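Local coordinates for multi-copper Oxidase CueO (Ochrobactrum, PDB 6EVG), which probably oxidises phenolic substrates, including lignin-related compounds, at a copper centre and passes the electrons to dioxygen as a laccase-like multicopper oxidase, at residues A[268-273]-A[459-464]; A[169-174]-A[218-223]. One frame throughout, in Å; residues are numbered along the deposited sequence.

In the fold
Both contacts use one mixed beta-sheet of the middle cupredoxin-like domain, in which strand 219-226 lies between strands 170-178 and 269-275. Contact 2 joins the parallel pair 169-174 and 218-223; contact 1 joins 268-273, on the next strand over, to 459-464, which runs into an edge strand of a C-terminal sheet. Their centres are about 15 Å apart. Between them, Arg221 NH2 meets Glu271 OE1 in a salt bridge of 2.8 Å, and Leu273 packs on Ile219 and Arg221. In contact 1 the side chain of Thr463 is about 11 Å from a bound copper ion, whose site includes His434, Cys490 and His495.

Contact 1. Residues A[268-273]-A[459-464]; sequences ERYEVL and GWKDTA. With EDO (1,2-ethanediol), chain D.
Two bends in the Arg269 chain, at chi2 (83°) and chi3 (70°), bring its guanidinium to Asp462, whose carboxylate is set by a chi1 of 61° between the backbone N and the carbonyl carbon. The grip is end-on: Arg269 NH1 donates to Asp462 OD1 at 2.9 Å, and Arg269 NH2 to Asp462 OD2 at 2.9 Å. Both oxygens use syn lone pairs, and the two flat groups are nearly coplanar, so an arginine suits a place where a single carboxylate must be held in position and rotation. Thr463 OG1 adds a third bond, donating to Asp462 OD1 at 2.8 Å.

The second salt bridge is less symmetrical. Lys461 curls at its far end and presents NZ to the anti lone pair of Glu268 OE2 at 2.8 Å; the same ammonium donates to Thr463 O at 2.9 Å and forms another salt bridge with Asp249. Here a lysine can serve acceptors in several directions. These paired charges join two cupredoxin-like domains of the multicopper oxidase fold, linking the start of strand 269-275 to the loop leading into strand 463-466.

Threonine also supplies a methyl: Thr463 CG2 lies against Glu268 CG at 3.8 Å, covering the aliphatic part of the acid. A 1,2-ethanediol, probably from the crystallisation liquor, donates through O1 to Glu268 OE2 at 2.8 Å, while Ser265 bonds to Glu268 OE1. Because this contact is buried, the neighbouring cations probably stabilise the ionised carboxylates. Beyond them, the carbonyl of Asp462 accepts from His437 ND1.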
ATOM      1  N   GLU A 268      -0.676  -0.815  -3.182  1.00  7.27           N
ATOM      2  CA  GLU A 268      -2.051  -1.143  -3.489  1.00  7.40           C
ATOM      3  C   GLU A 268      -2.647  -2.057  -2.443  1.00  6.47           C
ATOM      4  O   GLU A 268      -1.966  -2.877  -1.824  1.00  7.33           O
ATOM      5  CB  GLU A 268      -2.172  -1.837  -4.862  1.00  7.75           C
ATOM      6  CG  GLU A 268      -1.836  -0.991  -6.072  1.00  8.61           C
ATOM      7  CD  GLU A 268      -2.268  -1.750  -7.342  1.00  8.48           C
ATOM      8  OE1 GLU A 268      -1.473  -2.602  -7.803  1.00  8.90           O
ATOM      9  OE2 GLU A 268      -3.404  -1.483  -7.811  1.00  8.89           O
ATOM     10  N   ARG A 269      -3.980  -1.911  -2.354  1.00  6.69           N
ATOM     11  CA  ARG A 269      -4.786  -2.802  -1.513  1.00  7.13           C
ATOM     12  C   ARG A 269      -5.928  -3.358  -2.330  1.00  7.10           C
ATOM     13  O   ARG A 269      -6.549  -2.647  -3.118  1.00  7.56           O
ATOM     14  CB  ARG A 269      -5.397  -2.083  -0.279  1.00  7.35           C
ATOM     15  CG  ARG A 269      -4.388  -1.625   0.770  1.00  7.79           C
ATOM     16  CD  ARG A 269      -3.731  -0.286   0.469  1.00  7.41           C
ATOM     17  NE  ARG A 269      -4.682   0.801   0.614  1.00  6.90           N
ATOM     18  CZ  ARG A 269      -4.579   1.974   0.007  1.00  6.65           C
ATOM     19  NH1 ARG A 269      -3.579   2.232  -0.851  1.00  7.13           N
ATOM     20  NH2 ARG A 269      -5.480   2.927   0.265  1.00  7.13           N
ATOM     21  N   TYR A 270      -6.277  -4.629  -2.070  1.00  7.16           N
ATOM     22  CA  TYR A 270      -7.508  -5.207  -2.590  1.00  7.38           C
ATOM     23  C   TYR A 270      -8.149  -6.028  -1.461  1.00  7.23           C
ATOM     24  O   TYR A 270      -7.466  -6.795  -0.769  1.00  8.70           O
ATOM     25  CB  TYR A 270      -7.259  -6.130  -3.780  1.00  7.75           C
ATOM     26  CG  TYR A 270      -6.827  -5.377  -5.024  1.00  7.64           C
ATOM     27  CD1 TYR A 270      -7.766  -4.825  -5.872  1.00  7.92           C
ATOM     28  CD2 TYR A 270      -5.496  -5.166  -5.315  1.00  8.17           C
ATOM     29  CE1 TYR A 270      -7.368  -4.118  -7.014  1.00  8.70           C
ATOM     30  CE2 TYR A 270      -5.090  -4.474  -6.445  1.00  9.20           C
ATOM     31  CZ  TYR A 270      -6.040  -3.950  -7.268  1.00  9.13           C
ATOM     32  OH  TYR A 270      -5.671  -3.186  -8.394  1.00 10.78           O
ATOM     33  N   GLU A 271      -9.469  -5.890  -1.347  1.00  6.90           N
ATOM     34  CA  GLU A 271     -10.246  -6.773  -0.446  1.00  7.11           C
ATOM     35  C   GLU A 271     -10.958  -7.804  -1.321  1.00  7.49           C
ATOM     36  O   GLU A 271     -11.625  -7.423  -2.309  1.00  8.14           O
ATOM     37  CB  GLU A 271     -11.251  -5.991   0.366  1.00  7.69           C
ATOM     38  CG  GLU A 271     -10.671  -4.852   1.200  1.00  8.80           C
ATOM     39  CD  GLU A 271     -11.674  -4.179   2.086  1.00 10.28           C
ATOM     40  OE1 GLU A 271     -12.459  -4.867   2.742  1.00 15.60           O
ATOM     41  OE2 GLU A 271     -11.710  -2.944   2.089  1.00 13.38           O
ATOM     42  N   VAL A 272     -10.765  -9.074  -0.979  1.00  7.55           N
ATOM     43  CA  VAL A 272     -11.332 -10.166  -1.768  1.00  8.10           C
ATOM     44  C   VAL A 272     -12.088 -11.103  -0.865  1.00  8.41           C
ATOM     45  O   VAL A 272     -11.802 -11.274   0.322  1.00 10.22           O
ATOM     46  CB  VAL A 272     -10.241 -10.911  -2.519  1.00  9.45           C
ATOM     47  CG1 VAL A 272      -9.474  -9.973  -3.437  1.00 10.82           C
ATOM     48  CG2 VAL A 272      -9.343 -11.729  -1.641  1.00 10.20           C
ATOM     49  N   LEU A 273     -13.113 -11.737  -1.441  1.00  7.64           N
ATOM     50  CA  LEU A 273     -13.841 -12.812  -0.745  1.00  7.88           C
ATOM     51  C   LEU A 273     -13.483 -14.129  -1.401  1.00  8.61           C
ATOM     52  O   LEU A 273     -13.532 -14.258  -2.620  1.00  9.73           O
ATOM     53  CB  LEU A 273     -15.348 -12.576  -0.815  1.00  8.49           C
ATOM     54  CG  LEU A 273     -15.890 -11.274  -0.307  1.00 11.29           C
ATOM     55  CD1 LEU A 273     -17.387 -11.207  -0.303  1.00 12.05           C
ATOM     56  CD2 LEU A 273     -15.380 -10.817   0.980  1.00 12.08           C
ATOM     57  N   GLY A 459     -12.624   1.227  -9.502  1.00  9.24           N
ATOM     58  CA  GLY A 459     -13.170   2.091  -8.454  1.00  9.23           C
ATOM     59  C   GLY A 459     -12.215   3.239  -8.074  1.00  8.45           C
ATOM     60  O   GLY A 459     -11.322   3.592  -8.830  1.00  9.64           O
ATOM     61  N   TRP A 460     -12.437   3.800  -6.899  1.00  8.47           N
ATOM     62  CA  TRP A 460     -11.480   4.828  -6.424  1.00  8.21           C
ATOM     63  C   TRP A 460     -10.171   4.211  -6.044  1.00  7.86           C
ATOM     64  O   TRP A 460     -10.166   3.190  -5.284  1.00  8.13           O
ATOM     65  CB  TRP A 460     -12.082   5.606  -5.248  1.00  8.86           C
ATOM     66  CG  TRP A 460     -13.090   6.600  -5.637  1.00  9.75           C
ATOM     67  CD1 TRP A 460     -14.436   6.609  -5.400  1.00 11.11           C
ATOM     68  CD2 TRP A 460     -12.839   7.809  -6.409  1.00 10.20           C
ATOM     69  NE1 TRP A 460     -15.031   7.701  -5.958  1.00 11.83           N
ATOM     70  CE2 TRP A 460     -14.068   8.485  -6.563  1.00 11.17           C
ATOM     71  CE3 TRP A 460     -11.682   8.391  -6.904  1.00 10.60           C
ATOM     72  CZ2 TRP A 460     -14.150   9.716  -7.212  1.00 12.77           C
ATOM     73  CZ3 TRP A 460     -11.789   9.636  -7.542  1.00 11.29           C
ATOM     74  CH2 TRP A 460     -12.977  10.279  -7.663  1.00 13.55           C
ATOM     75  N   LYS A 461      -9.068   4.786  -6.522  1.00  7.47           N
ATOM     76  CA  LYS A 461      -7.744   4.267  -6.204  1.00  7.36           C
ATOM     77  C   LYS A 461      -6.809   5.424  -5.850  1.00  7.45           C
ATOM     78  O   LYS A 461      -7.064   6.601  -6.131  1.00  8.48           O
ATOM     79  CB  LYS A 461      -7.203   3.412  -7.366  1.00 10.35           C
ATOM     80  CG  LYS A 461      -7.889   1.994  -7.332  1.00 12.65           C
ATOM     81  CD  LYS A 461      -7.411   1.001  -8.323  1.00 11.88           C
ATOM     82  CE  LYS A 461      -5.967   0.686  -8.200  1.00  9.95           C
ATOM     83  NZ  LYS A 461      -5.466   0.149  -6.888  1.00  8.73           N
ATOM     84  N   ASP A 462      -5.718   5.050  -5.169  1.00  7.17           N
ATOM     85  CA  ASP A 462      -4.623   5.981  -4.914  1.00  7.26           C
ATOM     86  C   ASP A 462      -3.285   5.452  -5.365  1.00  7.40           C
ATOM     87  O   ASP A 462      -2.310   6.234  -5.330  1.00  7.93           O
ATOM     88  CB  ASP A 462      -4.587   6.454  -3.419  1.00  7.92           C
ATOM     89  CG  ASP A 462      -4.392   5.321  -2.423  1.00  7.41           C
ATOM     90  OD1 ASP A 462      -3.395   4.559  -2.573  1.00  8.44           O
ATOM     91  OD2 ASP A 462      -5.213   5.199  -1.478  1.00  8.39           O
ATOM     92  N   THR A 463      -3.164   4.180  -5.764  1.00  7.25           N
ATOM     93  CA  THR A 463      -1.928   3.578  -6.175  1.00  7.70           C
ATOM     94  C   THR A 463      -2.306   2.670  -7.378  1.00  8.31           C
ATOM     95  O   THR A 463      -3.309   1.978  -7.294  1.00  9.09           O
ATOM     96  CB  THR A 463      -1.266   2.761  -5.059  1.00  8.14           C
ATOM     97  OG1 THR A 463      -1.146   3.617  -3.890  1.00  8.63           O
ATOM     98  CG2 THR A 463       0.064   2.245  -5.434  1.00  8.71           C
ATOM     99  N   ALA A 464      -1.516   2.681  -8.449  1.00  8.10           N
ATOM    100  CA  ALA A 464      -1.821   1.850  -9.635  1.00  8.96           C
ATOM    101  C   ALA A 464      -0.573   1.442 -10.338  1.00  8.74           C
ATOM    102  O   ALA A 464       0.334   2.272 -10.508  1.00  9.12           O
ATOM    103  CB  ALA A 464      -2.711   2.572 -10.585  1.00 10.69           C
TER
HETATM  104  C1  EDO D 603      -4.096  -1.449 -11.438  1.00 11.33           C
HETATM  105  O1  EDO D 603      -3.097  -1.003 -10.524  1.00 10.57           O
HETATM  106  C2  EDO D 603      -3.690  -1.085 -12.846  1.00 11.12           C
HETATM  107  O2  EDO D 603      -2.517  -1.787 -13.290  1.00 12.59           O

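Contact 2. Residues A[169-174]-A[218-223]; sequences DDIPLV and SIVRLR
Arg223 takes hold of Asp170 side-on: Arg223 NE donates to Asp170 OD1 at 2.8 Å and Arg223 NH2 to Asp170 OD2 at 2.8 Å. Syn lone pairs accept both, the second bond is almost straight at 176°, and the planes are nearly coplanar. The Asp170 carboxylate reaches this edge because its CG is turned opposite the backbone N (chi1 179°), while the Arg223 chain runs extended from CG to NE. A leucine in place of Arg223 would probably leave the buried Asp170 carboxylate without its two-nitrogen mate and freer to turn.

Arg221 lies alongside Asp170, its CD 3.6 Å from Asp170 OD1, and its guanidinium has Arg223 NH2 over one face. Its own charge is met by Glu271 and Asp157, acids that probably offset the closeness of the two arginines. Underneath runs a parallel beta ladder of a cupredoxin-like domain, the short segments 170-174 and 219-223 inclined at 30°. Arg221 N bonds to Asp169 O, Ile171 N to Arg221 O, Arg223 N to Ile171 O and Leu173 N to Arg223 O. Proline suits position 172, since none of these bonds needs its missing N-H.

On the sheet face carrying Ile171 and Leu222, apolar branches replace charge: Leu222 CD2 approaches Ile171 CB at 4.2 Å, and Leu222 CD1 meets Leu173 CD1 at 4.1 Å. Phe301 and Met299 of strand 295-303 pack against these leucines.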
ATOM      1  N   ASP A 169     -13.115 -14.356  10.047  1.00 10.53           N
ATOM      2  CA  ASP A 169     -13.463 -14.367   8.643  1.00  9.97           C
ATOM      3  C   ASP A 169     -13.159 -13.046   7.929  1.00  8.94           C
ATOM      4  O   ASP A 169     -13.545 -12.867   6.824  1.00  9.52           O
ATOM      5  CB  ASP A 169     -14.939 -14.785   8.423  1.00 10.68           C
ATOM      6  CG  ASP A 169     -15.915 -13.812   8.987  1.00 11.05           C
ATOM      7  OD1 ASP A 169     -15.499 -12.728   9.460  1.00 11.49           O
ATOM      8  OD2 ASP A 169     -17.144 -14.132   8.948  1.00 12.31           O
ATOM      9  N   ASP A 170     -12.383 -12.174   8.588  1.00  9.56           N
ATOM     10  CA  ASP A 170     -11.937 -10.884   8.025  1.00  9.44           C
ATOM     11  C   ASP A 170     -10.468 -10.781   8.451  1.00  9.02           C
ATOM     12  O   ASP A 170     -10.193 -10.496   9.616  1.00  9.86           O
ATOM     13  CB  ASP A 170     -12.803  -9.768   8.566  1.00 10.34           C
ATOM     14  CG  ASP A 170     -12.419  -8.409   8.065  1.00 11.87           C
ATOM     15  OD1 ASP A 170     -11.576  -8.300   7.126  1.00 12.64           O
ATOM     16  OD2 ASP A 170     -13.015  -7.398   8.561  1.00 15.90           O
ATOM     17  N   ILE A 171      -9.560 -11.067   7.512  1.00  7.70           N
ATOM     18  CA  ILE A 171      -8.182 -11.295   7.819  1.00  8.05           C
ATOM     19  C   ILE A 171      -7.295 -10.428   6.921  1.00  7.66           C
ATOM     20  O   ILE A 171      -7.401 -10.487   5.713  1.00  7.94           O
ATOM     21  CB  ILE A 171      -7.791 -12.798   7.575  1.00  9.16           C
ATOM     22  CG1 ILE A 171      -8.680 -13.714   8.451  1.00 11.68           C
ATOM     23  CG2 ILE A 171      -6.334 -13.036   7.848  1.00  9.87           C
ATOM     24  CD1 ILE A 171      -8.598 -15.164   8.102  1.00 13.91           C
ATOM     25  N   PRO A 172      -6.411  -9.610   7.528  1.00  7.68           N
ATOM     26  CA  PRO A 172      -5.458  -8.822   6.722  1.00  7.79           C
ATOM     27  C   PRO A 172      -4.240  -9.665   6.377  1.00  7.43           C
ATOM     28  O   PRO A 172      -3.747 -10.429   7.209  1.00  8.67           O
ATOM     29  CB  PRO A 172      -5.079  -7.670   7.663  1.00  9.17           C
ATOM     30  CG  PRO A 172      -5.149  -8.303   9.022  1.00 11.49           C
ATOM     31  CD  PRO A 172      -6.262  -9.335   8.962  1.00  9.56           C
ATOM     32  N   LEU A 173      -3.766  -9.461   5.122  1.00  7.38           N
ATOM     33  CA  LEU A 173      -2.569 -10.145   4.621  1.00  7.75           C
ATOM     34  C   LEU A 173      -1.628  -9.092   4.058  1.00  7.44           C
ATOM     35  O   LEU A 173      -1.908  -8.490   3.011  1.00  8.80           O
ATOM     36  CB  LEU A 173      -2.891 -11.144   3.504  1.00  8.56           C
ATOM     37  CG  LEU A 173      -3.924 -12.240   3.866  1.00  9.16           C
ATOM     38  CD1 LEU A 173      -4.169 -13.108   2.593  1.00 10.73           C
ATOM     39  CD2 LEU A 173      -3.498 -13.097   5.041  1.00  9.66           C
ATOM     40  N   VAL A 174      -0.488  -8.914   4.708  1.00  6.93           N
ATOM     41  CA  VAL A 174       0.539  -7.981   4.248  1.00  6.83           C
ATOM     42  C   VAL A 174       1.636  -8.823   3.587  1.00  6.83           C
ATOM     43  O   VAL A 174       2.373  -9.574   4.256  1.00  7.30           O
ATOM     44  CB  VAL A 174       1.122  -7.142   5.422  1.00  7.60           C
ATOM     45  CG1 VAL A 174       2.184  -6.210   4.880  1.00  8.39           C
ATOM     46  CG2 VAL A 174       0.003  -6.416   6.147  1.00  7.87           C
ATOM     47  N   SER A 218     -16.716 -21.189   5.124  1.00 11.61           N
ATOM     48  CA  SER A 218     -17.644 -20.148   4.776  1.00 10.92           C
ATOM     49  C   SER A 218     -16.916 -19.133   3.871  1.00 10.28           C
ATOM     50  O   SER A 218     -15.771 -19.339   3.488  1.00 11.19           O
ATOM     51  CB  SER A 218     -18.227 -19.502   6.048  1.00 12.28           C
ATOM     52  OG  SER A 218     -17.220 -18.841   6.778  1.00 12.81           O
ATOM     53  N   ILE A 219     -17.588 -18.030   3.633  1.00  9.72           N
ATOM     54  CA  ILE A 219     -16.970 -16.917   2.854  1.00 10.06           C
ATOM     55  C   ILE A 219     -16.084 -16.102   3.793  1.00  9.35           C
ATOM     56  O   ILE A 219     -16.507 -15.645   4.871  1.00 10.40           O
ATOM     57  CB  ILE A 219     -18.072 -16.021   2.262  1.00 11.43           C
ATOM     58  CG1 ILE A 219     -19.100 -16.730   1.443  1.00 15.53           C
ATOM     59  CG2 ILE A 219     -17.414 -14.861   1.480  1.00 12.25           C
ATOM     60  CD1 ILE A 219     -18.575 -17.419   0.312  1.00 17.28           C
ATOM     61  N   VAL A 220     -14.828 -15.916   3.366  1.00  8.70           N
ATOM     62  CA  VAL A 220     -13.821 -15.210   4.133  1.00  8.93           C
ATOM     63  C   VAL A 220     -13.350 -14.011   3.341  1.00  8.39           C
ATOM     64  O   VAL A 220     -13.077 -14.091   2.158  1.00  9.07           O
ATOM     65  CB  VAL A 220     -12.673 -16.176   4.472  1.00  9.21           C
ATOM     66  CG1 VAL A 220     -11.460 -15.457   5.086  1.00 10.22           C
ATOM     67  CG2 VAL A 220     -13.165 -17.263   5.394  1.00 11.00           C
ATOM     68  N   ARG A 221     -13.207 -12.882   4.047  1.00  7.62           N
ATOM     69  CA  ARG A 221     -12.670 -11.635   3.490  1.00  7.36           C
ATOM     70  C   ARG A 221     -11.188 -11.546   3.795  1.00  7.70           C
ATOM     71  O   ARG A 221     -10.798 -11.629   4.974  1.00  8.81           O
ATOM     72  CB  ARG A 221     -13.438 -10.491   4.110  1.00  8.08           C
ATOM     73  CG  ARG A 221     -13.106  -9.095   3.723  1.00  8.86           C
ATOM     74  CD  ARG A 221     -14.070  -8.160   4.566  1.00 10.53           C
ATOM     75  NE  ARG A 221     -14.033  -6.789   4.137  1.00 10.05           N
ATOM     76  CZ  ARG A 221     -14.864  -5.896   4.691  1.00  9.67           C
ATOM     77  NH1 ARG A 221     -15.743  -6.308   5.629  1.00  9.80           N
ATOM     78  NH2 ARG A 221     -14.807  -4.641   4.299  1.00 10.67           N
ATOM     79  N   LEU A 222     -10.388 -11.366   2.745  1.00  7.02           N
ATOM     80  CA  LEU A 222      -8.937 -11.162   2.886  1.00  7.45           C
ATOM     81  C   LEU A 222      -8.668  -9.746   2.429  1.00  6.92           C
ATOM     82  O   LEU A 222      -8.998  -9.341   1.316  1.00  8.28           O
ATOM     83  CB  LEU A 222      -8.169 -12.158   1.993  1.00  7.90           C
ATOM     84  CG  LEU A 222      -8.500 -13.646   2.229  1.00  9.01           C
ATOM     85  CD1 LEU A 222      -7.787 -14.520   1.193  1.00 10.44           C
ATOM     86  CD2 LEU A 222      -8.127 -14.081   3.629  1.00  9.36           C
ATOM     87  N   ARG A 223      -8.035  -8.961   3.323  1.00  7.01           N
ATOM     88  CA  ARG A 223      -7.693  -7.572   3.047  1.00  7.09           C
ATOM     89  C   ARG A 223      -6.200  -7.577   2.739  1.00  6.93           C
ATOM     90  O   ARG A 223      -5.364  -7.725   3.638  1.00  7.53           O
ATOM     91  CB  ARG A 223      -8.045  -6.673   4.201  1.00  7.67           C
ATOM     92  CG  ARG A 223      -9.515  -6.725   4.595  1.00  8.98           C
ATOM     93  CD  ARG A 223      -9.921  -5.558   5.416  1.00 10.94           C
ATOM     94  NE  ARG A 223     -11.180  -5.711   6.095  1.00 11.60           N
ATOM     95  CZ  ARG A 223     -12.031  -4.713   6.352  1.00  9.99           C
ATOM     96  NH1 ARG A 223     -11.916  -3.547   5.714  1.00 11.01           N
ATOM     97  NH2 ARG A 223     -12.955  -4.909   7.236  1.00 11.41           N
TER
HETATM   98  O   HOH W   1     -18.069 -16.112   7.093  1.00 11.57           O